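Local atomic coordinates of PKS (Streptomyces albus, PDB entry 4OQJ), a protein that probably catalyses carbon-carbon bond formation between acyl groups carried on acyl carrier proteins, as a ketosynthase of oxazolomycin biosynthesis. Residues A[111-116]-A[258-263]. Numbering follows the deposited sequence.
Sequences LECAYE and NGVGAV
C113 sets its thiol against the backbone of G261, SG lying 3.8 Å from G261 CA, between the side chains of V260 and A262. This is helix-on-sheet packing in the N-terminal half of a thiolase-fold ketosynthase: helix 105-121 lies on one face of the sheet, over strand 259-267. The axes of the helix segment 111-116 and the strand segment 259-263 approach to 7.7 Å and run at 33° to each other, both pointing roughly the same way. C113 CB rests on the methyl V260 CG2 at 3.8 Å, and the sulfur continues past it to A262, coming within 4.3 Å of A262 CB. With SG anti to the backbone N (chi1 -170°), the side chain reaches across to the strand. V260 meets it with CG2, also anti to its own backbone N, while CG1 stays close by at a slightly longer distance. V260 and A262, two apart on the extended strand, point to the helix from one face; at G261 between them SG meets the backbone CA. No hydrogen bond crosses between 111-116 and 258-263; the packing is apolar and buried.

Strand 259-267 is hydrogen-bonded between strands 23-31 and 214-221: V260 and A262 bond through their backbones to R31 and A29 of the first, G261 to A219 of the second. The helix has its own ties to strand 23-31, where R31 forms salt bridges with E112 and E116, while A114 packs on T176 and L180 of helix 171-180. C113 and G261 form the nearest CA pair, 6.5 Å apart, and the C113 sulfur, SG, also stands 3.9 Å from A262 N.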
loop_
_atom_site.group_PDB
_atom_site.type_symbol
_atom_site.label_atom_id
_atom_site.label_comp_id
_atom_site.label_asym_id
_atom_site.label_seq_id
_atom_site.Cartn_x
_atom_site.Cartn_y
_atom_site.Cartn_z
ATOM N N LEU A 111 8.383 10.527 11.779
ATOM C CA LEU A 111 7.717 11.821 11.813
ATOM C C LEU A 111 8.729 12.960 11.703
ATOM O O LEU A 111 8.552 13.887 10.914
ATOM C CB LEU A 111 6.884 11.966 13.098
ATOM C CG LEU A 111 6.196 13.319 13.337
ATOM C CD1 LEU A 111 5.388 13.806 12.099
ATOM C CD2 LEU A 111 5.283 13.239 14.545
ATOM N N GLU A 112 9.811 12.897 12.468
ATOM C CA GLU A 112 10.811 13.966 12.371
ATOM C C GLU A 112 11.487 13.918 11.004
ATOM O O GLU A 112 11.760 14.959 10.408
ATOM C CB GLU A 112 11.847 13.861 13.485
ATOM C CG GLU A 112 11.348 14.346 14.825
ATOM C CD GLU A 112 12.448 14.421 15.872
ATOM O OE1 GLU A 112 13.605 14.056 15.565
ATOM O OE2 GLU A 112 12.166 14.853 17.006
ATOM N N CYS A 113 11.755 12.717 10.501
ATOM C CA CYS A 113 12.423 12.584 9.193
ATOM C C CYS A 113 11.558 13.140 8.032
ATOM O O CYS A 113 12.065 13.792 7.114
ATOM C CB CYS A 113 12.771 11.122 8.924
ATOM S SG CYS A 113 13.843 10.892 7.473
ATOM N N ALA A 114 10.256 12.878 8.079
ATOM C CA ALA A 114 9.335 13.395 7.067
ATOM C C ALA A 114 9.272 14.919 7.102
ATOM O O ALA A 114 9.249 15.570 6.056
ATOM C CB ALA A 114 7.937 12.805 7.268
ATOM N N TYR A 115 9.223 15.478 8.306
ATOM C CA TYR A 115 9.286 16.917 8.500
ATOM C C TYR A 115 10.542 17.466 7.818
ATOM O O TYR A 115 10.466 18.428 7.067
ATOM C CB TYR A 115 9.268 17.234 9.997
ATOM C CG TYR A 115 9.134 18.698 10.404
ATOM C CD1 TYR A 115 10.174 19.600 10.227
ATOM C CD2 TYR A 115 7.982 19.152 11.040
ATOM C CE1 TYR A 115 10.054 20.933 10.640
ATOM C CE2 TYR A 115 7.850 20.460 11.457
ATOM C CZ TYR A 115 8.883 21.350 11.256
ATOM O OH TYR A 115 8.738 22.651 11.679
ATOM N N GLU A 116 11.687 16.834 8.071
ATOM C CA GLU A 116 12.949 17.258 7.470
ATOM C C GLU A 116 12.907 17.168 5.955
ATOM O O GLU A 116 13.441 18.044 5.280
ATOM C CB GLU A 116 14.121 16.410 7.979
ATOM C CG GLU A 116 14.576 16.717 9.401
ATOM C CD GLU A 116 15.588 15.680 9.933
ATOM O OE1 GLU A 116 15.656 14.567 9.362
ATOM O OE2 GLU A 116 16.308 15.978 10.922
ATOM N N ASN A 258 19.948 0.108 11.893
ATOM C CA ASN A 258 18.844 0.931 12.346
ATOM C C ASN A 258 18.858 2.249 11.621
ATOM O O ASN A 258 19.912 2.861 11.475
ATOM C CB ASN A 258 18.941 1.125 13.861
ATOM C CG ASN A 258 18.902 -0.194 14.604
ATOM O OD1 ASN A 258 17.852 -0.642 15.049
ATOM N ND2 ASN A 258 20.039 -0.828 14.723
ATOM N N GLY A 259 17.698 2.688 11.145
ATOM C CA GLY A 259 17.651 3.956 10.456
ATOM C C GLY A 259 16.316 4.293 9.852
ATOM O O GLY A 259 15.358 3.517 9.941
ATOM N N VAL A 260 16.255 5.465 9.232
ATOM C CA VAL A 260 15.000 6.007 8.728
ATOM C C VAL A 260 15.326 6.913 7.574
ATOM O O VAL A 260 16.349 7.602 7.596
ATOM C CB VAL A 260 14.217 6.782 9.821
ATOM C CG1 VAL A 260 15.072 7.903 10.418
ATOM C CG2 VAL A 260 12.940 7.375 9.272
ATOM N N GLY A 261 14.460 6.916 6.563
ATOM C CA GLY A 261 14.666 7.758 5.403
ATOM C C GLY A 261 13.348 8.082 4.736
ATOM O O GLY A 261 12.366 7.356 4.887
ATOM N N ALA A 262 13.336 9.183 4.003
ATOM C CA ALA A 262 12.164 9.605 3.245
ATOM C C ALA A 262 12.561 10.431 2.024
ATOM O O ALA A 262 13.570 11.155 2.030
ATOM C CB ALA A 262 11.214 10.400 4.139
ATOM N N VAL A 263 11.766 10.301 0.968
ATOM C CA VAL A 263 11.883 11.156 -0.191
ATOM C C VAL A 263 10.552 11.837 -0.456
ATOM O O VAL A 263 9.493 11.311 -0.105
ATOM C CB VAL A 263 12.333 10.368 -1.443
ATOM C CG1 VAL A 263 13.709 9.769 -1.214
ATOM C CG2 VAL A 263 11.308 9.269 -1.804
#